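Long-range contacts in alkaline phosphatase (Thermus thermophilus, PDB 7KWD), which probably hydrolyses phosphate monoesters as a homodimeric metalloenzyme that depends on two zinc ions and one magnesium ion: residues His279-Gly284 against Ile426-Gly431; Thr320-Leu325 against Gln432-Pro437; Ala347-Met352 against Thr408-Met413. All coordinates share one frame; numbering follows the deposited sequence.

Interaction 1: residues His279-Gly284 against Ile426-Gly431; sequences HLNDAG and IGWSSG. With ZN (zinc ion), chain F.
One face of the Trp428 indole is covered by Asn281: Asn281 CA sits over the six-membered ring, 3.5 Å from its centroid, a CH-pi contact, while the carboxamide lies over the CG-CD2 end of the indole. Amide and indole planes are only 12° apart, a true stack, with Asn281 CG 3.2 Å from Trp428 CG. At the indole edge, near the ring plane, comes the backbone of Ala283, whose N is 3.4 Å from Trp428 CZ2. The methyl of Ala283 also packs on Ile426, Ala283 CB to Ile426 CD1 3.5 Å.

The Asn281 amide is held flat by bonds at both ends. Asn281 ND2 donates to Ser430 O (3.0 Å), the acceptor lying close to the amide plane though the donor stands tilted from the carbonyl plane; ND2 also bonds to Asn278 O, and OD1 accepts from Gln401 NE2. With CG anti to the carbonyl carbon (chi1 -78°), the carboxamide is carried over the indole toward the loop at Ser430.

Asn281, with positive phi, is the C-prime residue of the Schellman motif that ends helix 273-280. Asp282 follows directly as N-cap of helix 283-306, OD1 accepting a weak bond from Gly284 N, and its OD2 pairs with Lys373 in a salt bridge. Trp428, on strand 426-428, packs against the turn between the two helices.

At the other end the imidazole of His279 is fixed at its edge. His279 ND1 donates to Gly431 O, 2.6 Å and nearly straight at 171°, with the oxygen in the ring plane. His279 NE2 binds zinc at 2.2 Å, a site that Asp275 and His433 share. The carbonyl is a second-shell acceptor that fixes the ring's rotation and would probably make it a stronger zinc donor.

Interaction 2: residues Thr320-Leu325 against Gln432-Pro437; sequences TGVGGL and QHTASP. With ZN (zinc ion), chain F.
Thr320 and His433 run alongside each other in the same direction, with Thr320 OG1 3.2 Å from His433 CD2. NE2 of His433 coordinates zinc at 2.2 Å, so this threonine packs directly against a metal ligand. The pairing is a single antiparallel, non-hydrogen-bonded bridge, and it is close: Thr320 CA and His433 CA are 3.9 Å apart.

Next to the bridge, Gly321 N donates to Gln432 O over 2.9 Å at 166°, the one hydrogen bond between the segments. Thr320 CG2 rests 3.7 Å from that same Gln432 O. Past the bridge the Thr434 methyl, CG2, comes to 3.4 Å from Gly321 O, and the Thr434 and Val322 side chains cross at about a right angle, with Thr434 OG1 3.5 Å from Val322 CG1. Gly321 has backbone angles (phi 115°, psi -101°) that a residue with a CB could hardly adopt, since it would collide with the carbonyl O before it, and a cis peptide links it to Val322; strand 310-325 is interrupted here, close to the metal site.

Further out, Thr320 OG1 is hydrogen-bonded to Asp275 OD1, whose OD2 is on the same zinc, and His433 ND1 to Thr93 O. His318, a ligand of the other zinc, stacks on the His433 ring. The second subunit reaches in too: its Glu52 bonds to Thr434 OG1, and its Tyr332 meets the His433 ring edge-to-face.

With ND1 tied to Thr93 O and NE2 on the metal, both imidazole nitrogens are engaged and the ring is fixed in rotation, its position set by Thr320 and His318.

Interaction 3: residues Ala347-Met352 against Thr408-Met413; sequences ASFEHM and TMAWAM
Phe349 pushes its ring against helix 406-412, and Met409 lies across one face. Met409 CB stands over the ring centre, 3.9 Å from the centroid and 8° off the normal, a CH-pi contact. The thioether then runs back past the phenylalanine in the opposite sense: SD sits obliquely to the ring in a Met-aromatic contact, and the bend at chi3 (76°) brings Met409 CE to 3.6 Å from Phe349 CD1. At the rim, near the ring plane, a second Met-aromatic contact puts Met413 SD 3.8 Å from Phe349 CZ, while Ala410 CB packs 3.9 Å from Phe349 CE2.

Away from the ring the contact thins to methyl on methyl, Met352 CE to Met409 CE at 4.0 Å. The far side of helix 349-356 is partly exposed and polar: Glu350 points away from helix 406-412 and pairs with Arg273. Ser348 caps that helix, its OG accepting from His351 N.

No hydrogen bond links the two segments here; dispersion and sulfur-aromatic attraction do the joining. Lys373, from helix 362-373, adds a cation-pi contact to Phe349, so the ring serves apolar and cationic neighbours at once.

Interactions 1 and 2 share a zinc ion and a sheet, strands 426-428 and 433-434 both running antiparallel to 310-325; their centres are about 9 Å apart. Their segments alternate along the chain, 279-284, 320-325, 426-431, then 432-437, so the zinc site is assembled from regions far apart in sequence, beside the second subunit. Interaction 3 falls between 320-325 and 426-431 in sequence. It lies about 10 Å from interaction 1, centre to centre, and about 10 Å from interaction 2 at the nearest atoms. Segment 279-284 bridges metal site and helices: His279 binds zinc, while Asp282 OD2 is a probable hydrogen-bond partner of Phe349 N.

Interaction 1: residues His279-Gly284 against Ile426-Gly431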
loop_
_atom_site.group_PDB
_atom_site.type_symbol
_atom_site.label_atom_id
_atom_site.label_comp_id
_atom_site.label_asym_id
_atom_site.label_seq_id
_atom_site.Cartn_x
_atom_site.Cartn_y
_atom_site.Cartn_z
ATOM N N HIS A 279 -2.394 10.826 9.982
ATOM C CA HIS A 279 -2.026 10.778 11.395
ATOM C C HIS A 279 -3.268 10.798 12.288
ATOM O O HIS A 279 -3.372 10.012 13.238
ATOM C CB HIS A 279 -1.120 11.959 11.745
ATOM C CG HIS A 279 0.318 11.757 11.397
ATOM N ND1 HIS A 279 1.036 10.663 11.825
ATOM C CD2 HIS A 279 1.174 12.505 10.657
ATOM C CE1 HIS A 279 2.277 10.757 11.388
ATOM N NE2 HIS A 279 2.388 11.873 10.695
ATOM N N LEU A 280 -4.226 11.696 11.996
ATOM C CA LEU A 280 -5.467 11.709 12.769
ATOM C C LEU A 280 -6.297 10.429 12.600
ATOM O O LEU A 280 -7.176 10.166 13.424
ATOM C CB LEU A 280 -6.355 12.883 12.367
ATOM C CG LEU A 280 -5.690 14.242 12.244
ATOM C CD1 LEU A 280 -6.685 15.285 11.870
ATOM C CD2 LEU A 280 -5.020 14.596 13.531
ATOM N N ASN A 281 -6.051 9.645 11.556
ATOM C CA ASN A 281 -6.899 8.508 11.179
ATOM C C ASN A 281 -8.262 9.016 10.721
ATOM O O ASN A 281 -9.285 8.424 11.060
ATOM C CB ASN A 281 -7.087 7.505 12.309
ATOM C CG ASN A 281 -5.900 6.583 12.513
ATOM O OD1 ASN A 281 -6.041 5.597 13.214
ATOM N ND2 ASN A 281 -4.733 6.915 11.936
ATOM N N ASP A 282 -8.272 10.129 10.000
ATOM C CA ASP A 282 -9.483 10.778 9.520
ATOM C C ASP A 282 -9.569 10.613 7.999
ATOM O O ASP A 282 -9.084 11.445 7.224
ATOM C CB ASP A 282 -9.484 12.238 9.924
ATOM C CG ASP A 282 -10.745 12.960 9.499
ATOM O OD1 ASP A 282 -11.522 12.403 8.679
ATOM O OD2 ASP A 282 -10.954 14.098 9.973
ATOM N N ALA A 283 -10.251 9.545 7.574
ATOM C CA ALA A 283 -10.336 9.238 6.151
ATOM C C ALA A 283 -10.985 10.352 5.342
ATOM O O ALA A 283 -10.633 10.568 4.168
ATOM C CB ALA A 283 -11.100 7.918 5.967
ATOM N N GLY A 284 -11.942 11.065 5.936
ATOM C CA GLY A 284 -12.616 12.122 5.191
ATOM C C GLY A 284 -11.717 13.325 4.975
ATOM O O GLY A 284 -11.767 13.974 3.926
ATOM N N ILE A 426 -13.328 1.928 6.911
ATOM C CA ILE A 426 -11.932 2.319 6.691
ATOM C C ILE A 426 -11.207 2.208 8.033
ATOM O O ILE A 426 -11.586 2.862 9.010
ATOM C CB ILE A 426 -11.818 3.748 6.126
ATOM C CG1 ILE A 426 -12.743 3.915 4.927
ATOM C CG2 ILE A 426 -10.375 4.057 5.710
ATOM C CD1 ILE A 426 -13.056 5.325 4.543
ATOM N N GLY A 427 -10.198 1.342 8.098
ATOM C CA GLY A 427 -9.392 1.189 9.284
ATOM C C GLY A 427 -7.965 1.648 9.029
ATOM O O GLY A 427 -7.610 2.024 7.913
ATOM N N TRP A 428 -7.146 1.569 10.086
ATOM C CA TRP A 428 -5.837 2.217 10.117
ATOM C C TRP A 428 -4.826 1.303 10.789
ATOM O O TRP A 428 -5.108 0.746 11.852
ATOM C CB TRP A 428 -5.887 3.553 10.881
ATOM C CG TRP A 428 -6.859 4.445 10.285
ATOM C CD1 TRP A 428 -8.191 4.456 10.521
ATOM C CD2 TRP A 428 -6.613 5.457 9.305
ATOM N NE1 TRP A 428 -8.802 5.418 9.755
ATOM C CE2 TRP A 428 -7.859 6.047 8.993
ATOM C CE3 TRP A 428 -5.467 5.926 8.668
ATOM C CZ2 TRP A 428 -7.991 7.082 8.074
ATOM C CZ3 TRP A 428 -5.594 6.948 7.726
ATOM C CH2 TRP A 428 -6.853 7.515 7.438
ATOM N N SER A 429 -3.674 1.116 10.134
ATOM C CA SER A 429 -2.615 0.305 10.720
ATOM C C SER A 429 -2.047 0.981 11.974
ATOM O O SER A 429 -1.591 0.308 12.897
ATOM C CB SER A 429 -1.464 0.077 9.735
ATOM O OG SER A 429 -1.883 -0.220 8.422
ATOM N N SER A 430 -2.090 2.310 12.023
ATOM C CA SER A 430 -1.325 3.055 13.010
ATOM C C SER A 430 -1.727 4.512 12.866
ATOM O O SER A 430 -2.495 4.873 11.972
ATOM C CB SER A 430 0.184 2.860 12.780
ATOM O OG SER A 430 0.726 3.941 12.027
ATOM N N GLY A 431 -1.215 5.343 13.778
ATOM C CA GLY A 431 -1.273 6.778 13.605
ATOM C C GLY A 431 0.039 7.365 13.083
ATOM O O GLY A 431 0.242 8.585 13.144
HETATM ZN ZN ZN F . 3.900 12.645 9.261
#

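Interaction 2: residues Thr320-Leu325 against Gln432-Pro437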
loop_
_atom_site.group_PDB
_atom_site.type_symbol
_atom_site.label_atom_id
_atom_site.label_comp_id
_atom_site.label_asym_id
_atom_site.label_seq_id
_atom_site.Cartn_x
_atom_site.Cartn_y
_atom_site.Cartn_z
ATOM N N THR A 320 1.502 6.894 5.205
ATOM C CA THR A 320 1.144 7.168 6.592
ATOM C C THR A 320 -0.208 6.555 6.911
ATOM O O THR A 320 -1.170 6.700 6.143
ATOM C CB THR A 320 1.129 8.670 6.872
ATOM O OG1 THR A 320 2.435 9.156 6.651
ATOM C CG2 THR A 320 0.709 8.962 8.340
ATOM N N GLY A 321 -0.270 5.900 8.065
ATOM C CA GLY A 321 -1.466 5.244 8.528
ATOM C C GLY A 321 -1.268 3.748 8.614
ATOM O O GLY A 321 -0.643 3.269 9.558
ATOM N N VAL A 322 -1.761 2.977 7.637
ATOM C CA VAL A 322 -2.423 3.475 6.457
ATOM C C VAL A 322 -3.906 3.205 6.596
ATOM O O VAL A 322 -4.303 2.247 7.288
ATOM C CB VAL A 322 -1.857 2.815 5.172
ATOM C CG1 VAL A 322 -0.398 3.235 4.956
ATOM C CG2 VAL A 322 -1.994 1.316 5.199
ATOM N N GLY A 323 -4.697 4.038 5.923
ATOM C CA GLY A 323 -6.136 4.041 6.046
ATOM C C GLY A 323 -6.843 3.312 4.917
ATOM O O GLY A 323 -7.196 3.903 3.888
ATOM N N GLY A 324 -7.100 2.027 5.127
ATOM C CA GLY A 324 -7.604 1.164 4.069
ATOM C C GLY A 324 -9.103 0.941 4.155
ATOM O O GLY A 324 -9.648 0.632 5.227
ATOM N N LEU A 325 -9.760 1.118 3.012
ATOM C CA LEU A 325 -11.123 0.640 2.837
ATOM C C LEU A 325 -11.087 -0.875 2.812
ATOM O O LEU A 325 -10.404 -1.460 1.969
ATOM C CB LEU A 325 -11.721 1.184 1.548
ATOM C CG LEU A 325 -13.199 0.821 1.363
ATOM C CD1 LEU A 325 -14.175 1.699 2.212
ATOM C CD2 LEU A 325 -13.528 0.951 -0.132
ATOM N N GLN A 432 0.932 6.528 12.557
ATOM C CA GLN A 432 2.278 6.950 12.175
ATOM C C GLN A 432 2.595 6.576 10.723
ATOM O O GLN A 432 1.820 5.909 10.044
ATOM C CB GLN A 432 3.308 6.307 13.129
ATOM C CG GLN A 432 3.186 6.775 14.573
ATOM C CD GLN A 432 2.212 5.920 15.381
ATOM O OE1 GLN A 432 1.048 6.278 15.511
ATOM N NE2 GLN A 432 2.683 4.784 15.900
ATOM N N HIS A 433 3.773 7.005 10.252
ATOM C CA HIS A 433 4.254 6.603 8.929
ATOM C C HIS A 433 4.462 5.093 8.866
ATOM O O HIS A 433 4.673 4.423 9.883
ATOM C CB HIS A 433 5.587 7.254 8.592
ATOM C CG HIS A 433 5.573 8.732 8.709
ATOM N ND1 HIS A 433 6.710 9.496 8.570
ATOM C CD2 HIS A 433 4.561 9.597 8.964
ATOM C CE1 HIS A 433 6.404 10.773 8.741
ATOM N NE2 HIS A 433 5.115 10.854 8.994
ATOM N N THR A 434 4.409 4.560 7.660
ATOM C CA THR A 434 4.702 3.152 7.422
ATOM C C THR A 434 5.813 3.034 6.386
ATOM O O THR A 434 6.248 4.018 5.783
ATOM C CB THR A 434 3.461 2.377 6.964
ATOM O OG1 THR A 434 3.056 2.848 5.666
ATOM C CG2 THR A 434 2.294 2.542 7.957
ATOM N N ALA A 435 6.276 1.804 6.197
ATOM C CA ALA A 435 7.472 1.507 5.418
ATOM C C ALA A 435 7.188 1.179 3.954
ATOM O O ALA A 435 8.126 0.937 3.179
ATOM C CB ALA A 435 8.199 0.309 6.024
ATOM N N SER A 436 5.939 1.146 3.568
ATOM C CA SER A 436 5.549 0.783 2.211
ATOM C C SER A 436 6.276 1.623 1.153
ATOM O O SER A 436 6.370 2.855 1.283
ATOM C CB SER A 436 4.031 0.996 2.069
ATOM O OG SER A 436 3.663 0.995 0.696
ATOM N N PRO A 437 6.673 1.035 0.040
ATOM C CA PRO A 437 7.059 1.869 -1.110
ATOM C C PRO A 437 5.848 2.620 -1.654
ATOM O O PRO A 437 4.706 2.175 -1.520
ATOM C CB PRO A 437 7.612 0.862 -2.120
ATOM C CG PRO A 437 7.081 -0.465 -1.691
ATOM C CD PRO A 437 6.873 -0.398 -0.211
HETATM ZN ZN ZN F . 3.900 12.645 9.261
#

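Interaction 3: residues Ala347-Met352 against Thr408-Met413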
loop_
_atom_site.group_PDB
_atom_site.type_symbol
_atom_site.label_atom_id
_atom_site.label_comp_id
_atom_site.label_asym_id
_atom_site.label_seq_id
_atom_site.Cartn_x
_atom_site.Cartn_y
_atom_site.Cartn_z
ATOM N N ALA A 347 -16.303 18.230 8.377
ATOM C CA ALA A 347 -15.148 18.819 9.050
ATOM C C ALA A 347 -14.182 17.708 9.461
ATOM O O ALA A 347 -14.531 16.523 9.507
ATOM C CB ALA A 347 -15.575 19.644 10.280
ATOM N N SER A 348 -12.950 18.116 9.742
ATOM C CA SER A 348 -11.927 17.201 10.217
ATOM C C SER A 348 -11.999 17.023 11.733
ATOM O O SER A 348 -12.587 17.826 12.447
ATOM C CB SER A 348 -10.548 17.750 9.861
ATOM O OG SER A 348 -10.322 18.983 10.554
ATOM N N PHE A 349 -11.343 15.968 12.223
ATOM C CA PHE A 349 -11.146 15.799 13.660
ATOM C C PHE A 349 -10.471 17.022 14.283
ATOM O O PHE A 349 -10.722 17.344 15.446
ATOM C CB PHE A 349 -10.292 14.555 13.919
ATOM C CG PHE A 349 -11.019 13.234 13.744
ATOM C CD1 PHE A 349 -12.397 13.149 13.843
ATOM C CD2 PHE A 349 -10.304 12.066 13.507
ATOM C CE1 PHE A 349 -13.035 11.932 13.709
ATOM C CE2 PHE A 349 -10.940 10.859 13.362
ATOM C CZ PHE A 349 -12.310 10.790 13.474
ATOM N N GLU A 350 -9.582 17.678 13.540
ATOM C CA GLU A 350 -8.848 18.831 14.056
ATOM C C GLU A 350 -9.784 19.985 14.324
ATOM O O GLU A 350 -9.655 20.692 15.333
ATOM C CB GLU A 350 -7.765 19.237 13.054
ATOM C CG GLU A 350 -7.125 20.600 13.291
ATOM C CD GLU A 350 -6.042 20.919 12.251
ATOM O OE1 GLU A 350 -6.317 21.700 11.313
ATOM O OE2 GLU A 350 -4.922 20.377 12.367
ATOM N N HIS A 351 -10.736 20.189 13.421
ATOM C CA HIS A 351 -11.706 21.263 13.597
ATOM C C HIS A 351 -12.705 20.909 14.681
ATOM O O HIS A 351 -12.985 21.727 15.564
ATOM C CB HIS A 351 -12.380 21.514 12.274
ATOM C CG HIS A 351 -13.373 22.616 12.294
ATOM N ND1 HIS A 351 -13.028 23.925 12.059
ATOM C CD2 HIS A 351 -14.712 22.599 12.483
ATOM C CE1 HIS A 351 -14.116 24.668 12.095
ATOM N NE2 HIS A 351 -15.151 23.887 12.345
ATOM N N MET A 352 -13.202 19.671 14.672
ATOM C CA MET A 352 -14.032 19.194 15.767
ATOM C C MET A 352 -13.364 19.461 17.108
ATOM O O MET A 352 -13.966 20.061 17.999
ATOM C CB MET A 352 -14.330 17.703 15.589
ATOM C CG MET A 352 -15.258 17.421 14.379
ATOM S SD MET A 352 -15.412 15.664 13.899
ATOM C CE MET A 352 -16.156 15.029 15.467
ATOM N N THR A 408 -8.372 7.920 19.046
ATOM C CA THR A 408 -9.514 7.440 19.824
ATOM C C THR A 408 -10.814 7.890 19.170
ATOM O O THR A 408 -11.795 7.136 19.115
ATOM C CB THR A 408 -9.429 7.937 21.273
ATOM O OG1 THR A 408 -8.220 7.455 21.877
ATOM C CG2 THR A 408 -10.623 7.422 22.092
ATOM N N MET A 409 -10.835 9.118 18.645
ATOM C CA MET A 409 -12.000 9.575 17.898
ATOM C C MET A 409 -12.315 8.624 16.747
ATOM O O MET A 409 -13.477 8.276 16.513
ATOM C CB MET A 409 -11.749 10.997 17.397
ATOM C CG MET A 409 -11.703 12.021 18.538
ATOM S SD MET A 409 -11.200 13.678 18.075
ATOM C CE MET A 409 -12.696 14.293 17.281
ATOM N N ALA A 410 -11.288 8.166 16.031
ATOM C CA ALA A 410 -11.544 7.302 14.888
ATOM C C ALA A 410 -12.148 5.985 15.338
ATOM O O ALA A 410 -13.140 5.516 14.767
ATOM C CB ALA A 410 -10.253 7.067 14.105
ATOM N N TRP A 411 -11.595 5.410 16.411
ATOM C CA TRP A 411 -12.134 4.175 16.948
ATOM C C TRP A 411 -13.515 4.379 17.549
ATOM O O TRP A 411 -14.340 3.458 17.521
ATOM C CB TRP A 411 -11.183 3.605 17.995
ATOM C CG TRP A 411 -10.099 2.766 17.413
ATOM C CD1 TRP A 411 -8.793 3.120 17.223
ATOM C CD2 TRP A 411 -10.222 1.413 16.961
ATOM N NE1 TRP A 411 -8.098 2.067 16.680
ATOM C CE2 TRP A 411 -8.960 1.012 16.503
ATOM C CE3 TRP A 411 -11.284 0.504 16.890
ATOM C CZ2 TRP A 411 -8.728 -0.259 15.985
ATOM C CZ3 TRP A 411 -11.054 -0.748 16.379
ATOM C CH2 TRP A 411 -9.786 -1.117 15.923
ATOM N N ALA A 412 -13.792 5.570 18.067
ATOM C CA ALA A 412 -15.120 5.849 18.602
ATOM C C ALA A 412 -16.191 5.751 17.523
ATOM O O ALA A 412 -17.337 5.391 17.826
ATOM C CB ALA A 412 -15.120 7.229 19.269
ATOM N N MET A 413 -15.839 6.031 16.256
ATOM C CA MET A 413 -16.798 5.959 15.159
ATOM C C MET A 413 -16.545 4.757 14.253
ATOM O O MET A 413 -16.800 4.814 13.049
ATOM C CB MET A 413 -16.794 7.256 14.352
ATOM C CG MET A 413 -15.506 7.554 13.604
ATOM S SD MET A 413 -15.657 9.156 12.768
ATOM C CE MET A 413 -16.532 8.722 11.285
#